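Local coordinates for protein dihydroorotase (Saccharomyces cerevisiae S288C, PDB 6L0A) that catalyses the zinc-dependent interconversion of N-carbamoyl-L-aspartate and (S)-dihydroorotate, the third step of de novo pyrimidine biosynthesis, at residues Leu164-Leu167 and His168-Pro172; Cys181-Glu184 and Ser185-Lys188; Lys188-Glu191 and Asp192-Asn196. One frame throughout, in Å; residues are numbered along the deposited sequence.

The three interactions follow one another along two consecutive helices of the metallo-dependent hydrolase barrel. Interaction 1 is the C-terminal end of helix 156-170; the chain then runs through strand 175-178 into interaction 2, the capped start of helix 184-193, and interaction 3 closes that same helix, sharing Lys188 with interaction 2. The centres of interactions 2 and 3 lie about 11 Å apart, those of 1 and 3 about 13 Å, and those of 1 and 2 about 18 Å. Interactions 1 and 3 pack directly, with Leu164, Lys165 and His168 against Ile190, Thr189 and Ile193. Interaction 2 begins directly after His180, a zinc ligand, with the Cys181 side chain about 11 Å from a bound zinc ion.

Interaction 1 of 3, residues Leu164-Leu167 and His168-Pro172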
loop_
_atom_site.group_PDB
_atom_site.type_symbol
_atom_site.label_atom_id
_atom_site.label_comp_id
_atom_site.label_asym_id
_atom_site.label_seq_id
_atom_site.Cartn_x
_atom_site.Cartn_y
_atom_site.Cartn_z
ATOM N N LEU C 164 10.940 22.278 4.710
ATOM C CA LEU C 164 10.118 23.350 4.153
ATOM C C LEU C 164 10.250 24.624 4.978
ATOM O O LEU C 164 10.421 25.722 4.431
ATOM C CB LEU C 164 8.653 22.913 4.095
ATOM C CG LEU C 164 7.648 23.976 3.656
ATOM C CD1 LEU C 164 7.986 24.475 2.240
ATOM C CD2 LEU C 164 6.215 23.446 3.735
ATOM N N LYS C 165 10.150 24.499 6.303
ATOM C CA LYS C 165 10.192 25.693 7.140
ATOM C C LYS C 165 11.554 26.373 7.054
ATOM O O LYS C 165 11.635 27.605 7.008
ATOM C CB LYS C 165 9.847 25.334 8.586
ATOM C CG LYS C 165 8.359 25.073 8.816
ATOM C CD LYS C 165 8.106 24.729 10.281
ATOM C CE LYS C 165 7.154 23.560 10.439
ATOM N NZ LYS C 165 6.989 23.191 11.881
ATOM N N LYS C 166 12.630 25.590 7.009
ATOM C CA LYS C 166 13.963 26.180 6.904
ATOM C C LYS C 166 14.146 26.911 5.578
ATOM O O LYS C 166 14.740 27.995 5.539
ATOM C CB LYS C 166 15.036 25.110 7.073
ATOM C CG LYS C 166 16.458 25.681 7.052
ATOM C CD LYS C 166 17.496 24.629 7.360
ATOM C CE LYS C 166 18.910 25.207 7.282
ATOM N NZ LYS C 166 18.962 26.611 7.799
ATOM N N LEU C 167 13.647 26.336 4.476
ATOM C CA LEU C 167 13.762 27.017 3.186
ATOM C C LEU C 167 12.977 28.320 3.184
ATOM O O LEU C 167 13.443 29.336 2.654
ATOM C CB LEU C 167 13.281 26.104 2.046
ATOM C CG LEU C 167 14.133 24.888 1.684
ATOM C CD1 LEU C 167 13.412 24.037 0.624
ATOM C CD2 LEU C 167 15.528 25.289 1.196
ATOM N N HIS C 168 11.775 28.307 3.765
ATOM C CA HIS C 168 10.955 29.514 3.832
ATOM C C HIS C 168 11.622 30.582 4.696
ATOM O O HIS C 168 11.621 31.766 4.342
ATOM C CB HIS C 168 9.573 29.150 4.366
ATOM C CG HIS C 168 8.688 30.325 4.655
ATOM N ND1 HIS C 168 8.443 31.323 3.736
ATOM C CD2 HIS C 168 7.967 30.641 5.757
ATOM C CE1 HIS C 168 7.615 32.209 4.265
ATOM N NE2 HIS C 168 7.310 31.816 5.490
ATOM N N ASN C 169 12.211 30.174 5.822
ATOM C CA ASN C 169 12.939 31.120 6.663
ATOM C C ASN C 169 14.147 31.702 5.932
ATOM O O ASN C 169 14.367 32.919 5.949
ATOM C CB ASN C 169 13.372 30.432 7.957
ATOM C CG ASN C 169 13.852 31.418 9.004
ATOM O OD1 ASN C 169 13.074 32.218 9.527
ATOM N ND2 ASN C 169 15.144 31.377 9.303
ATOM N N ASP C 170 14.940 30.846 5.272
ATOM C CA ASP C 170 16.188 31.282 4.643
ATOM C C ASP C 170 15.975 32.054 3.348
ATOM O O ASP C 170 16.896 32.749 2.900
ATOM C CB ASP C 170 17.088 30.083 4.354
ATOM C CG ASP C 170 17.695 29.507 5.601
ATOM O OD1 ASP C 170 17.446 30.078 6.683
ATOM O OD2 ASP C 170 18.406 28.483 5.501
ATOM N N PHE C 171 14.803 31.940 2.724
ATOM C CA PHE C 171 14.494 32.653 1.485
ATOM C C PHE C 171 13.094 33.235 1.606
ATOM O O PHE C 171 12.156 32.776 0.945
ATOM C CB PHE C 171 14.613 31.735 0.266
ATOM C CG PHE C 171 15.996 31.192 0.048
ATOM C CD1 PHE C 171 16.369 29.978 0.591
ATOM C CD2 PHE C 171 16.930 31.910 -0.691
ATOM C CE1 PHE C 171 17.643 29.476 0.400
ATOM C CE2 PHE C 171 18.214 31.414 -0.888
ATOM C CZ PHE C 171 18.570 30.194 -0.348
ATOM N N PRO C 172 12.926 34.277 2.429
ATOM C CA PRO C 172 11.571 34.712 2.813
ATOM C C PRO C 172 10.765 35.352 1.690
ATOM O O PRO C 172 9.542 35.469 1.830
ATOM C CB PRO C 172 11.839 35.717 3.942
ATOM C CG PRO C 172 13.187 36.273 3.610
ATOM C CD PRO C 172 13.972 35.121 3.038
HETATM O O HOH W 1 17.433 28.829 8.937
#
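Lys166 reaches along the last turn of helix 156-170 to Asp170, four residues on, and NZ forms a salt bridge with OD2 at 3.0 Å. The lysine leaves the backbone with CG anti to its own N (chi1 -177°), runs extended through CE, and bends only at chi4 (37°), which turns the ammonium group back to the carboxylate. NZ meets OD2 on the syn side, 17° out of the carboxylate plane, and the two side chains cross obliquely. The same OD2 is hydrogen-bonded to Tyr121 OH, while a water bridges the other oxygen: it donates to Asp170 OD1 at 2.6 Å and accepts from Lys166 NZ at 2.9 Å. Asn169 ND2 adds a weak bond to this water.

One residue further on, Phe171 is the first to leave helical geometry, yet its N still bonds Leu167 O at 2.9 Å, and that oxygen also lies in the ring plane at the phenyl edge, 3.6 Å from CD1. The ring stacks edge-to-face with Tyr121. Leu167 and Phe171 thus lean on helix 121-130, Leu164 settles on strands 133-136 and 175-178, and His168 packs on helix 184-193.

Interaction 2 of 3, residues Cys181-Glu184 and Ser185-Lys188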
loop_
_atom_site.group_PDB
_atom_site.type_symbol
_atom_site.label_atom_id
_atom_site.label_comp_id
_atom_site.label_asym_id
_atom_site.label_seq_id
_atom_site.Cartn_x
_atom_site.Cartn_y
_atom_site.Cartn_z
ATOM N N CYS C 181 -0.089 17.956 -1.260
ATOM C CA CYS C 181 -0.098 17.589 0.155
ATOM C C CYS C 181 -0.984 16.380 0.387
ATOM O O CYS C 181 -2.061 16.249 -0.215
ATOM C CB CYS C 181 -0.595 18.740 1.029
ATOM S SG CYS C 181 0.589 20.069 1.219
ATOM N N THR C 182 -0.555 15.514 1.308
ATOM C CA THR C 182 -1.327 14.317 1.588
ATOM C C THR C 182 -1.622 14.083 3.058
ATOM O O THR C 182 -2.332 13.129 3.366
ATOM C CB THR C 182 -0.606 13.082 1.039
ATOM O OG1 THR C 182 0.698 13.006 1.638
ATOM C CG2 THR C 182 -0.489 13.170 -0.459
ATOM N N SER C 183 -1.090 14.899 3.970
ATOM C CA SER C 183 -1.198 14.613 5.394
ATOM C C SER C 183 -1.804 15.786 6.147
ATOM O O SER C 183 -1.629 16.949 5.770
ATOM C CB SER C 183 0.169 14.284 5.992
ATOM O OG SER C 183 1.003 15.427 6.003
ATOM N N GLU C 184 -2.532 15.465 7.221
ATOM C CA GLU C 184 -3.017 16.507 8.119
ATOM C C GLU C 184 -1.867 17.342 8.651
ATOM O O GLU C 184 -1.999 18.566 8.806
ATOM C CB GLU C 184 -3.805 15.893 9.278
ATOM C CG GLU C 184 -4.272 16.945 10.263
ATOM C CD GLU C 184 -5.034 16.379 11.439
ATOM O OE1 GLU C 184 -4.556 15.398 12.041
ATOM O OE2 GLU C 184 -6.115 16.919 11.750
ATOM N N SER C 185 -0.731 16.698 8.941
ATOM C CA SER C 185 0.423 17.434 9.443
ATOM C C SER C 185 0.839 18.526 8.472
ATOM O O SER C 185 1.141 19.651 8.886
ATOM C CB SER C 185 1.593 16.482 9.704
ATOM O OG SER C 185 1.333 15.680 10.837
ATOM N N ALA C 186 0.866 18.212 7.171
ATOM C CA ALA C 186 1.257 19.216 6.189
ATOM C C ALA C 186 0.239 20.343 6.117
ATOM O O ALA C 186 0.621 21.516 6.011
ATOM C CB ALA C 186 1.439 18.580 4.813
ATOM N N ILE C 187 -1.059 20.012 6.161
ATOM C CA ILE C 187 -2.097 21.045 6.119
ATOM C C ILE C 187 -1.920 22.020 7.280
ATOM O O ILE C 187 -1.970 23.246 7.101
ATOM C CB ILE C 187 -3.500 20.412 6.130
ATOM C CG1 ILE C 187 -3.762 19.612 4.849
ATOM C CG2 ILE C 187 -4.575 21.485 6.286
ATOM C CD1 ILE C 187 -3.379 20.349 3.564
ATOM N N LYS C 188 -1.708 21.489 8.489
ATOM C CA LYS C 188 -1.496 22.349 9.653
ATOM C C LYS C 188 -0.290 23.257 9.464
ATOM O O LYS C 188 -0.313 24.427 9.863
ATOM C CB LYS C 188 -1.295 21.507 10.909
ATOM C CG LYS C 188 -2.530 20.875 11.471
ATOM C CD LYS C 188 -2.200 20.387 12.872
ATOM C CE LYS C 188 -3.207 19.405 13.367
ATOM N NZ LYS C 188 -2.817 18.933 14.724
#
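Ser183 is the N-cap of helix 184-193: its OG accepts a hydrogen bond from Ala186 N at 3.0 Å, with an N-H...O angle of 154°. The hydroxyl sits between the backbone N and the carbonyl carbon (chi1 68°), which brings it to the first turn, 3.4 Å from Ala186 CB. It is also hydrogen-bonded to Glu157 OE1, so this buried oxygen has partners in two helices. Were the serine replaced by an alanine, Ala186 N would probably lose its side-chain acceptor and Glu157 OE1 its hydroxyl mate, leaving the first turn less firmly held.

The backbone takes over at once. Ile187 N donates to Ser183 O at 3.1 Å, and Lys188 N to Glu184 O at 3.0 Å in a nearly straight bond of 170°. Glu184 N, ahead of the first helical bonds, is satisfied by Asp238 OD1. The side chain of Glu184 passes across that of Lys188 at a slant, Glu184 CD lying 4.0 Å from Lys188 CE. The charged ends do not meet: Glu184 OE1 and Lys188 NZ stay 4.8 Å apart, and OE1 is hydrogen-bonded to Asn237 ND2. Ser185 OG likewise bonds Glu158 OE2.

Cys181 packs against the first turn, its SG 4.0 Å from Ala186 CB and its CB near Ile187 CD1. Cys181 also rests on Ala207 and Leu209 of strand 205-209, with which its backbone pairs through Thr208. Helix 156-170 approaches Ser185 and Ala186, and helix 236-246 packs on Glu184 and Ile187.

Interaction 3 of 3, residues Lys188-Glu191 and Asp192-Asn196; sequences KTIE and DINKN
The helical ladder persists from Lys188 O to Asp192 N and from Thr189 O to Ile193 N, both 2.9 Å, and then gives way at Asn194, the first residue to leave helical phi/psi. Asn194 grips Ile190 O twice. Its own N donates at 3.2 Å with a bent angle of 140°, while its side-chain ND2 donates at 2.9 Å, almost straight at 172° and in the plane of the amide. The two donors come from opposite faces of the Ile190 carbonyl plane. Asn194 CG is anti to its carbonyl carbon, which swings the amide back over the preceding turn, where it lies side by side with Ile190, ND2 being 3.8 Å from CG2. ND2 is hydrogen-bonded to Val205 O as well, so one amide nitrogen ties the helix end to strand 205-209 and is held against rotation. Asn194 N also makes a weak bond to Glu191 O.

On the side of helix 156-170, the side chains of Thr189 and Ile193 cross at an angle, Thr189 CG2 4.0 Å from Ile193 CD1. Ile193 keeps CG1 near its backbone N, placing that atom 3.2 Å from Thr189 O. These side chains pack against helix 156-170, where Leu161 meets Thr189. Ile190 rests on Val205 and Ala207 and on Phe253 of the next strand. The helix thus forms the middle of a beta-alpha-beta unit, strand 175-178, helix 184-193, strand 205-209, the repeating element of the TIM-barrel-like fold of metallo-dependent hydrolases.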
loop_
_atom_site.group_PDB
_atom_site.type_symbol
_atom_site.label_atom_id
_atom_site.label_comp_id
_atom_site.label_asym_id
_atom_site.label_seq_id
_atom_site.Cartn_x
_atom_site.Cartn_y
_atom_site.Cartn_z
ATOM N N LYS C 188 -1.708 21.489 8.489
ATOM C CA LYS C 188 -1.496 22.349 9.653
ATOM C C LYS C 188 -0.290 23.257 9.464
ATOM O O LYS C 188 -0.313 24.427 9.863
ATOM C CB LYS C 188 -1.295 21.507 10.909
ATOM C CG LYS C 188 -2.530 20.875 11.471
ATOM C CD LYS C 188 -2.200 20.387 12.872
ATOM C CE LYS C 188 -3.207 19.405 13.367
ATOM N NZ LYS C 188 -2.817 18.933 14.724
ATOM N N THR C 189 0.786 22.734 8.879
ATOM C CA THR C 189 1.983 23.549 8.702
ATOM C C THR C 189 1.753 24.662 7.682
ATOM O O THR C 189 2.153 25.811 7.919
ATOM C CB THR C 189 3.161 22.663 8.303
ATOM O OG1 THR C 189 3.543 21.872 9.433
ATOM C CG2 THR C 189 4.368 23.509 7.857
ATOM N N ILE C 190 1.094 24.350 6.555
ATOM C CA ILE C 190 0.764 25.391 5.579
ATOM C C ILE C 190 -0.157 26.429 6.210
ATOM O O ILE C 190 -0.023 27.634 5.966
ATOM C CB ILE C 190 0.131 24.775 4.317
ATOM C CG1 ILE C 190 1.102 23.791 3.660
ATOM C CG2 ILE C 190 -0.292 25.869 3.319
ATOM C CD1 ILE C 190 2.380 24.443 3.175
ATOM N N GLU C 191 -1.104 25.978 7.036
ATOM C CA GLU C 191 -2.027 26.913 7.671
ATOM C C GLU C 191 -1.289 27.853 8.616
ATOM O O GLU C 191 -1.552 29.062 8.641
ATOM C CB GLU C 191 -3.123 26.142 8.403
ATOM C CG GLU C 191 -4.318 25.793 7.515
ATOM C CD GLU C 191 -5.409 25.071 8.276
ATOM O OE1 GLU C 191 -5.090 24.422 9.296
ATOM O OE2 GLU C 191 -6.579 25.145 7.850
ATOM N N ASP C 192 -0.322 27.326 9.362
ATOM C CA ASP C 192 0.386 28.147 10.330
ATOM C C ASP C 192 1.406 29.075 9.679
ATOM O O ASP C 192 1.597 30.202 10.146
ATOM C CB ASP C 192 1.038 27.252 11.375
ATOM C CG ASP C 192 0.016 26.600 12.251
ATOM O OD1 ASP C 192 0.298 25.515 12.803
ATOM O OD2 ASP C 192 -1.102 27.170 12.360
ATOM N N ILE C 193 2.057 28.644 8.596
ATOM C CA ILE C 193 2.888 29.560 7.821
ATOM C C ILE C 193 2.051 30.737 7.330
ATOM O O ILE C 193 2.548 31.866 7.235
ATOM C CB ILE C 193 3.553 28.800 6.653
ATOM C CG1 ILE C 193 4.581 27.803 7.195
ATOM C CG2 ILE C 193 4.206 29.748 5.667
ATOM C CD1 ILE C 193 5.308 27.010 6.093
ATOM N N ASN C 194 0.774 30.503 7.038
ATOM C CA ASN C 194 -0.113 31.532 6.529
ATOM C C ASN C 194 -1.028 32.098 7.613
ATOM O O ASN C 194 -2.139 32.550 7.313
ATOM C CB ASN C 194 -0.936 30.969 5.364
ATOM C CG ASN C 194 -0.102 30.794 4.115
ATOM O OD1 ASN C 194 0.086 31.736 3.353
ATOM N ND2 ASN C 194 0.421 29.584 3.909
ATOM N N LYS C 195 -0.577 32.087 8.863
ATOM C CA LYS C 195 -1.379 32.606 9.979
ATOM C C LYS C 195 -1.781 34.060 9.790
ATOM O O LYS C 195 -2.925 34.423 10.114
ATOM C CB LYS C 195 -0.593 32.474 11.293
ATOM C CG LYS C 195 -0.725 31.146 12.009
ATOM C CD LYS C 195 -0.114 31.228 13.396
ATOM C CE LYS C 195 -1.168 31.604 14.430
ATOM N NZ LYS C 195 -0.605 31.755 15.805
ATOM N N ASN C 196 -0.880 34.893 9.258
ATOM C CA ASN C 196 -1.060 36.336 9.206
ATOM C C ASN C 196 -1.378 36.845 7.803
ATOM O O ASN C 196 -1.074 38.000 7.487
ATOM C CB ASN C 196 0.187 37.035 9.741
ATOM C CG ASN C 196 0.430 36.781 11.219
ATOM O OD1 ASN C 196 -0.507 36.664 12.005
ATOM N ND2 ASN C 196 1.703 36.673 11.601
#